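Local coordinates for protein guanine nucleotide exchange factor SRM1 (Saccharomyces cerevisiae, PDB 3OF7) that promotes the exchange of GDP for GTP on the small GTPases GSP1 and GSP2, binds chromatin and controls RNA metabolism and transport, at residues T356-D359 against K363-A366; L278-L283 against G287-S292; D30-G35 against N426-D431; S386-A391 against T406-L411. One frame throughout, in Å; residues are numbered along the deposited sequence.

Interaction 1. Residues T356-D359 against K363-A366; sequences TYKD and KARA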
# COMPACT_ATOMS: atom_id res chain seq x y z
N THR A 356 -0.57 1.29 26.34
CA THR A 356 -1.79 0.96 25.59
C THR A 356 -2.90 1.91 26.03
O THR A 356 -3.10 2.11 27.24
CB THR A 356 -2.23 -0.51 25.83
OG1 THR A 356 -1.22 -1.40 25.33
CG2 THR A 356 -3.54 -0.82 25.14
N TYR A 357 -3.58 2.53 25.07
CA TYR A 357 -4.69 3.42 25.37
C TYR A 357 -5.96 2.62 25.65
O TYR A 357 -6.37 1.79 24.84
CB TYR A 357 -4.94 4.43 24.24
CG TYR A 357 -6.29 5.11 24.34
CD1 TYR A 357 -6.52 6.15 25.24
CD2 TYR A 357 -7.36 4.70 23.54
CE1 TYR A 357 -7.76 6.77 25.34
CE2 TYR A 357 -8.61 5.31 23.62
CZ TYR A 357 -8.80 6.35 24.52
OH TYR A 357 -10.04 6.94 24.60
N LYS A 358 -6.56 2.89 26.82
CA LYS A 358 -7.84 2.33 27.21
C LYS A 358 -8.85 3.47 27.31
O LYS A 358 -8.52 4.54 27.82
CB LYS A 358 -7.74 1.60 28.56
CG LYS A 358 -6.97 0.29 28.52
CD LYS A 358 -6.90 -0.35 29.91
CE LYS A 358 -5.78 -1.37 29.99
NZ LYS A 358 -5.73 -2.12 31.28
N ASP A 359 -10.07 3.24 26.82
CA ASP A 359 -11.10 4.28 26.86
C ASP A 359 -11.74 4.38 28.25
O ASP A 359 -11.35 3.68 29.18
CB ASP A 359 -12.15 4.07 25.75
CG ASP A 359 -12.98 2.82 25.93
OD1 ASP A 359 -13.02 2.23 27.04
OD2 ASP A 359 -13.62 2.41 24.95
N LYS A 363 -11.69 -0.32 27.97
CA LYS A 363 -11.38 -1.16 26.80
C LYS A 363 -10.14 -0.63 26.08
O LYS A 363 -10.06 0.57 25.76
CB LYS A 363 -12.57 -1.25 25.83
CG LYS A 363 -12.39 -2.23 24.67
CD LYS A 363 -13.68 -2.45 23.85
CE LYS A 363 -14.00 -1.27 22.93
NZ LYS A 363 -15.05 -1.57 21.90
N ALA A 364 -9.18 -1.52 25.82
CA ALA A 364 -7.95 -1.17 25.12
C ALA A 364 -8.27 -0.94 23.65
O ALA A 364 -8.74 -1.85 22.97
CB ALA A 364 -6.93 -2.30 25.28
N ARG A 365 -8.05 0.29 23.17
CA ARG A 365 -8.44 0.67 21.80
C ARG A 365 -7.25 0.90 20.87
O ARG A 365 -7.40 0.83 19.65
CB ARG A 365 -9.27 1.97 21.80
CG ARG A 365 -10.51 2.00 22.70
CD ARG A 365 -11.74 1.29 22.13
NE ARG A 365 -11.97 1.49 20.69
CZ ARG A 365 -12.70 2.46 20.14
NH1 ARG A 365 -13.28 3.40 20.87
NH2 ARG A 365 -12.83 2.51 18.82
N ALA A 366 -6.08 1.20 21.44
CA ALA A 366 -4.92 1.62 20.65
C ALA A 366 -3.56 1.43 21.34
O ALA A 366 -3.46 1.47 22.56
CB ALA A 366 -5.08 3.08 20.19
O HOH W 1 -14.55 4.14 23.07

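Interaction 2. Residues L278-L283 against G287-S292; sequences LVSWGL and GQCGVS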
# COMPACT_ATOMS: atom_id res chain seq x y z
N LEU A 278 12.61 9.53 11.26
CA LEU A 278 11.29 9.22 10.72
C LEU A 278 10.26 10.20 11.28
O LEU A 278 10.14 10.35 12.50
CB LEU A 278 10.90 7.78 11.06
CG LEU A 278 9.56 7.23 10.56
CD1 LEU A 278 9.48 7.29 9.04
CD2 LEU A 278 9.33 5.80 11.07
N VAL A 279 9.54 10.87 10.38
CA VAL A 279 8.45 11.78 10.77
C VAL A 279 7.10 11.30 10.22
O VAL A 279 7.05 10.61 9.20
CB VAL A 279 8.72 13.25 10.31
CG1 VAL A 279 9.94 13.84 11.04
CG2 VAL A 279 8.90 13.34 8.81
N SER A 280 6.02 11.69 10.89
CA SER A 280 4.67 11.41 10.41
C SER A 280 3.77 12.63 10.55
O SER A 280 4.05 13.54 11.35
CB SER A 280 4.07 10.22 11.15
OG SER A 280 4.10 10.43 12.55
N TRP A 281 2.69 12.64 9.78
CA TRP A 281 1.66 13.68 9.88
C TRP A 281 0.32 13.15 9.40
O TRP A 281 0.25 12.11 8.75
CB TRP A 281 2.05 14.94 9.09
CG TRP A 281 2.11 14.74 7.60
CD1 TRP A 281 1.15 15.09 6.69
CD2 TRP A 281 3.18 14.17 6.84
NE1 TRP A 281 1.55 14.78 5.42
CE2 TRP A 281 2.79 14.20 5.48
CE3 TRP A 281 4.43 13.62 7.17
CZ2 TRP A 281 3.60 13.71 4.44
CZ3 TRP A 281 5.24 13.12 6.14
CH2 TRP A 281 4.82 13.18 4.79
N GLY A 282 -0.75 13.90 9.70
CA GLY A 282 -2.09 13.55 9.25
C GLY A 282 -2.93 12.95 10.36
O GLY A 282 -2.75 13.28 11.54
N LEU A 283 -3.84 12.07 9.99
CA LEU A 283 -4.84 11.56 10.92
C LEU A 283 -4.20 10.73 12.03
O LEU A 283 -3.36 9.87 11.76
CB LEU A 283 -5.89 10.73 10.16
CG LEU A 283 -7.04 10.15 10.99
CD1 LEU A 283 -7.97 11.26 11.52
CD2 LEU A 283 -7.80 9.11 10.18
N GLY A 287 -3.46 6.99 17.28
CA GLY A 287 -2.01 7.00 17.50
C GLY A 287 -1.26 6.28 16.39
O GLY A 287 -0.11 5.86 16.58
N GLN A 288 -1.89 6.17 15.22
CA GLN A 288 -1.27 5.51 14.07
C GLN A 288 -0.01 6.24 13.57
O GLN A 288 0.84 5.64 12.91
CB GLN A 288 -2.28 5.30 12.92
CG GLN A 288 -2.93 6.56 12.36
CD GLN A 288 -4.29 6.88 12.99
OE1 GLN A 288 -4.42 6.95 14.21
NE2 GLN A 288 -5.30 7.10 12.15
N CYS A 289 0.12 7.52 13.90
CA CYS A 289 1.33 8.29 13.56
C CYS A 289 2.53 7.92 14.44
O CYS A 289 3.67 8.21 14.08
CB CYS A 289 1.06 9.80 13.60
SG CYS A 289 0.05 10.42 12.25
N GLY A 290 2.26 7.29 15.58
CA GLY A 290 3.29 6.79 16.49
C GLY A 290 4.13 7.86 17.17
O GLY A 290 5.30 7.62 17.51
N VAL A 291 3.55 9.03 17.40
CA VAL A 291 4.32 10.18 17.88
C VAL A 291 4.10 10.53 19.36
O VAL A 291 4.90 11.25 19.95
CB VAL A 291 4.07 11.45 17.02
CG1 VAL A 291 4.70 11.29 15.64
CG2 VAL A 291 2.58 11.76 16.92
N SER A 292 3.03 10.02 19.95
CA SER A 292 2.62 10.46 21.28
C SER A 292 1.84 9.38 22.01
O SER A 292 1.08 8.63 21.40
CB SER A 292 1.75 11.72 21.15
OG SER A 292 1.17 12.09 22.39

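Interaction 3. Residues D30-G35 against N426-D431; sequences DIFCWG and NTATQD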
# COMPACT_ATOMS: atom_id res chain seq x y z
N ASP A 30 3.65 -15.79 -10.30
CA ASP A 30 2.29 -16.28 -10.09
C ASP A 30 1.59 -15.24 -9.21
O ASP A 30 2.13 -14.85 -8.17
CB ASP A 30 2.30 -17.63 -9.37
CG ASP A 30 2.75 -18.77 -10.26
OD1 ASP A 30 2.54 -18.71 -11.50
OD2 ASP A 30 3.32 -19.74 -9.72
N ILE A 31 0.42 -14.79 -9.62
CA ILE A 31 -0.36 -13.81 -8.85
C ILE A 31 -1.53 -14.50 -8.14
O ILE A 31 -2.27 -15.26 -8.75
CB ILE A 31 -0.89 -12.65 -9.77
CG1 ILE A 31 0.26 -11.95 -10.51
CG2 ILE A 31 -1.78 -11.65 -8.99
CD1 ILE A 31 1.32 -11.31 -9.60
N PHE A 32 -1.68 -14.22 -6.85
CA PHE A 32 -2.75 -14.78 -6.04
C PHE A 32 -3.61 -13.66 -5.46
O PHE A 32 -3.08 -12.63 -5.06
CB PHE A 32 -2.18 -15.59 -4.88
CG PHE A 32 -1.28 -16.70 -5.31
CD1 PHE A 32 -1.81 -17.96 -5.60
CD2 PHE A 32 0.09 -16.50 -5.45
CE1 PHE A 32 -0.98 -19.00 -6.02
CE2 PHE A 32 0.92 -17.53 -5.86
CZ PHE A 32 0.39 -18.78 -6.14
N CYS A 33 -4.91 -13.89 -5.40
CA CYS A 33 -5.86 -12.91 -4.88
C CYS A 33 -6.82 -13.58 -3.91
O CYS A 33 -7.18 -14.76 -4.09
CB CYS A 33 -6.66 -12.28 -6.04
SG CYS A 33 -5.66 -11.40 -7.27
N TRP A 34 -7.22 -12.85 -2.88
CA TRP A 34 -8.18 -13.38 -1.91
C TRP A 34 -8.85 -12.28 -1.09
O TRP A 34 -8.38 -11.13 -1.10
CB TRP A 34 -7.51 -14.41 -1.00
CG TRP A 34 -6.47 -13.86 -0.03
CD1 TRP A 34 -6.68 -13.51 1.28
CD2 TRP A 34 -5.08 -13.61 -0.30
NE1 TRP A 34 -5.50 -13.06 1.84
CE2 TRP A 34 -4.51 -13.12 0.90
CE3 TRP A 34 -4.27 -13.75 -1.43
CZ2 TRP A 34 -3.16 -12.76 1.00
CZ3 TRP A 34 -2.92 -13.41 -1.33
CH2 TRP A 34 -2.38 -12.91 -0.13
N GLY A 35 -9.93 -12.64 -0.40
CA GLY A 35 -10.73 -11.69 0.40
C GLY A 35 -12.08 -11.48 -0.25
O GLY A 35 -12.67 -12.41 -0.80
N ASN A 426 -1.94 -22.85 2.51
CA ASN A 426 -2.96 -23.44 1.63
C ASN A 426 -2.26 -24.08 0.46
O ASN A 426 -1.11 -23.74 0.16
CB ASN A 426 -4.06 -22.42 1.21
CG ASN A 426 -3.73 -21.64 -0.07
OD1 ASN A 426 -2.63 -21.13 -0.25
ND2 ASN A 426 -4.73 -21.49 -0.93
N THR A 427 -2.93 -25.03 -0.20
CA THR A 427 -2.34 -25.78 -1.31
C THR A 427 -1.69 -24.87 -2.36
O THR A 427 -0.56 -25.10 -2.77
CB THR A 427 -3.38 -26.72 -1.98
OG1 THR A 427 -4.05 -27.49 -0.98
CG2 THR A 427 -2.71 -27.66 -2.99
N ALA A 428 -2.41 -23.83 -2.77
CA ALA A 428 -1.97 -22.96 -3.87
C ALA A 428 -0.61 -22.30 -3.63
O ALA A 428 0.14 -22.09 -4.58
CB ALA A 428 -3.03 -21.91 -4.16
N THR A 429 -0.30 -21.99 -2.38
CA THR A 429 0.90 -21.19 -2.08
C THR A 429 1.88 -21.84 -1.11
O THR A 429 2.93 -21.26 -0.84
CB THR A 429 0.52 -19.79 -1.53
OG1 THR A 429 -0.18 -19.92 -0.29
CG2 THR A 429 -0.35 -19.03 -2.51
N GLN A 430 1.57 -23.04 -0.60
CA GLN A 430 2.41 -23.64 0.44
C GLN A 430 3.85 -23.92 -0.01
O GLN A 430 4.75 -23.94 0.83
CB GLN A 430 1.77 -24.92 1.00
CG GLN A 430 1.67 -26.07 -0.00
CD GLN A 430 0.93 -27.28 0.58
OE1 GLN A 430 0.69 -27.37 1.78
NE2 GLN A 430 0.57 -28.21 -0.30
N ASP A 431 4.06 -24.11 -1.31
CA ASP A 431 5.40 -24.35 -1.82
C ASP A 431 5.90 -23.19 -2.70
O ASP A 431 6.79 -23.36 -3.56
CB ASP A 431 5.46 -25.70 -2.54
CG ASP A 431 5.17 -26.86 -1.61
OD1 ASP A 431 5.68 -26.85 -0.47
OD2 ASP A 431 4.44 -27.79 -2.01

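Interaction 4. Residues S386-A391 against T406-L411; sequences SHHSVA and TYAVGL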
# COMPACT_ATOMS: atom_id res chain seq x y z
N SER A 386 -7.08 -1.70 4.82
CA SER A 386 -7.76 -0.79 5.75
C SER A 386 -7.60 -1.22 7.21
O SER A 386 -7.22 -0.40 8.07
CB SER A 386 -9.24 -0.63 5.38
OG SER A 386 -9.36 0.05 4.14
N HIS A 387 -7.88 -2.50 7.48
CA HIS A 387 -7.82 -3.05 8.85
C HIS A 387 -7.19 -4.44 8.93
O HIS A 387 -7.41 -5.17 9.90
CB HIS A 387 -9.21 -3.01 9.50
CG HIS A 387 -9.72 -1.62 9.67
ND1 HIS A 387 -9.43 -0.86 10.78
CD2 HIS A 387 -10.41 -0.82 8.83
CE1 HIS A 387 -9.94 0.35 10.62
NE2 HIS A 387 -10.54 0.40 9.45
N HIS A 388 -6.39 -4.79 7.93
CA HIS A 388 -5.64 -6.05 7.95
C HIS A 388 -4.24 -5.80 7.40
O HIS A 388 -3.95 -4.74 6.84
CB HIS A 388 -6.37 -7.14 7.14
CG HIS A 388 -6.42 -6.87 5.67
ND1 HIS A 388 -5.62 -7.53 4.76
CD2 HIS A 388 -7.16 -5.99 4.95
CE1 HIS A 388 -5.88 -7.09 3.55
NE2 HIS A 388 -6.80 -6.15 3.63
N SER A 389 -3.37 -6.78 7.58
CA SER A 389 -2.01 -6.68 7.11
C SER A 389 -1.53 -8.05 6.64
O SER A 389 -2.09 -9.08 7.03
CB SER A 389 -1.08 -6.17 8.20
OG SER A 389 -1.60 -5.02 8.85
N VAL A 390 -0.50 -8.03 5.81
CA VAL A 390 0.18 -9.23 5.36
C VAL A 390 1.67 -8.92 5.35
O VAL A 390 2.10 -7.92 4.78
CB VAL A 390 -0.28 -9.67 3.93
CG1 VAL A 390 0.45 -10.95 3.49
CG2 VAL A 390 -1.79 -9.87 3.87
N ALA A 391 2.45 -9.78 6.00
CA ALA A 391 3.91 -9.66 5.99
C ALA A 391 4.55 -10.93 5.42
O ALA A 391 3.98 -12.02 5.51
CB ALA A 391 4.44 -9.39 7.40
N THR A 406 -13.97 -9.96 6.22
CA THR A 406 -13.97 -9.99 4.76
C THR A 406 -13.00 -11.03 4.19
O THR A 406 -12.84 -11.12 2.97
CB THR A 406 -13.68 -8.61 4.16
OG1 THR A 406 -12.58 -8.02 4.84
CG2 THR A 406 -14.92 -7.70 4.29
N TYR A 407 -12.37 -11.81 5.08
CA TYR A 407 -11.45 -12.91 4.72
C TYR A 407 -10.19 -12.42 4.01
O TYR A 407 -9.51 -13.19 3.33
CB TYR A 407 -12.15 -13.99 3.87
CG TYR A 407 -13.50 -14.41 4.43
CD1 TYR A 407 -13.58 -15.29 5.51
CD2 TYR A 407 -14.68 -13.91 3.89
CE1 TYR A 407 -14.81 -15.67 6.04
CE2 TYR A 407 -15.92 -14.28 4.42
CZ TYR A 407 -15.97 -15.16 5.48
OH TYR A 407 -17.19 -15.55 6.01
N ALA A 408 -9.88 -11.14 4.19
CA ALA A 408 -8.71 -10.52 3.56
C ALA A 408 -7.40 -11.08 4.13
O ALA A 408 -6.34 -10.93 3.51
CB ALA A 408 -8.77 -9.00 3.74
N VAL A 409 -7.47 -11.71 5.29
CA VAL A 409 -6.31 -12.35 5.89
C VAL A 409 -5.99 -13.71 5.25
O VAL A 409 -4.88 -14.22 5.40
CB VAL A 409 -6.42 -12.47 7.45
CG1 VAL A 409 -6.48 -11.09 8.09
CG2 VAL A 409 -7.63 -13.32 7.86
N GLY A 410 -6.96 -14.27 4.52
CA GLY A 410 -6.78 -15.54 3.79
C GLY A 410 -6.50 -16.73 4.71
O GLY A 410 -5.68 -17.60 4.40
N LEU A 411 -7.18 -16.76 5.85
CA LEU A 411 -6.95 -17.81 6.83
C LEU A 411 -8.11 -18.82 6.91
O LEU A 411 -8.22 -19.58 7.87
CB LEU A 411 -6.60 -17.20 8.20
CG LEU A 411 -5.26 -16.45 8.22
CD1 LEU A 411 -5.06 -15.66 9.51
CD2 LEU A 411 -4.06 -17.39 7.99

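Interaction 1. Residues T356-D359 against K363-A366
With CG set between its backbone N and carbonyl carbon (chi1 66°), Asp359 turns its carboxylate across to Lys363 and Arg365. Arg365 bends at chi2, which brings its CD to 3.6 Å from Asp359 OD2. The two segments are the arms of a surface beta hairpin with a classic beta bulge: Arg365 and Ala366 both face Tyr357. Tyr357 O takes a near-linear bond from Arg365 N at 2.8 Å and a weak one from Ala366 N at 3.5 Å. Tyr357 N pairs with Ala366 O at 2.7 Å. Nearer the turn, Asp359 N donates to Lys363 O at 2.9 Å. Lys363 N answers by meeting Asp359 OD1 at 3.0 Å, coming from above the carboxylate plane.

The Tyr357 ring and the Arg365 side chain run alongside each other, with Arg365 CB at the ring edge, 3.8 Å from CD2 of Tyr357. Their flat groups are turned 50° apart. On the face that carries Lys358, Ala364 CB packs against Thr356 CG2 and Lys358 CG. Arg365 NE forms a salt bridge with Asp341. Its guanidinium does not reach Asp359 directly; a water donates to Asp359 OD2 at 2.7 Å and accepts a weak bond from Arg365 NH1.

Interaction 2. Residues L278-L283 against G287-S292
Ser280 and Cys289 meet in a buried contact between strand 278-281, the third strand of a propeller blade, and the loop that follows it. One side-chain to backbone hydrogen bond joins them. Ser280 OG donates to Cys289 O at 2.7 Å, approaching at a C=O...donor angle of 120° and tilted 26° from the carbonyl plane. OG can reach it because it stands between the backbone N and the carbonyl carbon of its own residue (chi1 55°). Val291 CG1 closes over the same hydroxyl, 3.3 Å from Ser280 OG.

The loop is shaped by a type I turn, in which Gly290 N bonds to Gly287 O at 2.9 Å. Past the corner at Gly282, Leu283 O lies 3.5 Å from Cys289 SG. The Gln288 amide crosses the Leu283 side chain, with NE2 3.7 Å from Leu283 CG. Gln288 OE1 takes Phe286 N, which fixes the amide, and Asn284 OD1 receives Cys289 N. The Gln288 backbone carbonyl bonds to Ser325 of the next blade. Gly282 has backbone angles that would jam a side chain against the preceding carbonyl. A Trp-Gly strand end and a following Gly-Gln-x-Gly turn recur in RCC1 repeats, with Cys289 in the place often held by leucine.

Interaction 3. Residues D30-G35 against N426-D431
Phe32 and Thr429 form the tight part of this contact. The methyl CG2 of Thr429 sits over the centre of the Phe32 ring, 3.5 Å from its centroid and 8° off the normal, a CH-pi contact. Thr429 CG2 points there because it is anti to the carbonyl carbon, while OG1 takes the place between that carbon and the backbone N (chi1 63°). OG1 is used too: it donates to Asn426 OD1 at 2.7 Å, nearly straight along the amide carbonyl (172°). This bond fixes the rotation of the threonine and so the methyl on the ring. Asn426 ND2 in turn bonds to Pro56 O.

The looser part lies with Ala428. Its carbonyl O comes obliquely to the ring, 3.6 Å from Phe32 CE1, and its CB is 4.0 Å from the same CE1. Ala428 is partly exposed, and Thr427 beside it is open to solvent. The backbones keep well apart, with 8.4 Å between the CA atoms of Phe32 and Thr429. The Phe32 ring spans that distance, meeting the Thr429 methyl and the Ala428 carbonyl. Replacing Phe32 by an alanine would probably open a gap under the Thr429 methyl and leave the His432 ring without its aromatic partner.

Phe32 belongs to strand 30-34, which runs between strands 56-58 and 443-450 in the blade that joins the two ends of the propeller. His432 meets the Phe32 ring edge-to-face. Pro56 touches Thr429, and Gln430 O bonds to Arg459 of helix 453-464.

Interaction 4. Residues S386-A391 against T406-L411
His388 and Ala408 meet through a CH-pi contact. Ala408 CB lies over the centre of the imidazole, 3.4 Å from its centroid and 7° off the normal. All five ring atoms are at similar distances from this methyl; the NE2 and CE1 atoms of His388 are nearest, each 3.5 Å from Ala408 CB. The histidine offers this face because CG stands between its backbone N and carbonyl carbon (chi1 67°).

Apolar contact adds little more. Val409 CG1 touches His388 CB at 4.1 Å. Val390 and His388 both pack against strand 432-439 of the next blade.

Hydrogen bonds hold each partner in place from outside the pair. His388 NE2 bonds to Gly440 O, which fixes the turn of the ring. Ala408 O receives Ser444 OG, and Val409 O receives Ser400 OG. Within the loop, Tyr407 to Gly410 form a type I turn, with Gly410 N bonded to Tyr407 O at 3.0 Å. A leucine in place of His388 would probably leave Gly440 O without its N-H partner and deprive the Ala408 methyl of the flat face it rests on.

His388 is the histidine of the Gly-x-x-His sequence that recurs in RCC1 repeats. It lies on the second strand of a blade and packs on the turn that follows the third strand. With strand 432-439 of the next blade alongside, the contact sits in the interior of the RCC1 beta-propeller.

In the fold
All four contacts lie in the single RCC1-like propeller. Interactions 3 and 4 touch, with centres about 14 Å apart. Trp34 NE1 of the 30-35 segment packs against the 406-411 loop, 2.8 Å from Ala408 O. Interaction 3 joins repeats 1 and 7, far apart in sequence, and encloses the other three contacts along the chain. Interactions 1 and 2 are neighbours, with centres about 17 Å apart and nearest atoms about 5 Å. Phe286 links them: it touches Arg365 and bonds to Gln288. Interactions 2 and 3 lie on opposite sides of the chain's centre, about 33 Å apart between centres.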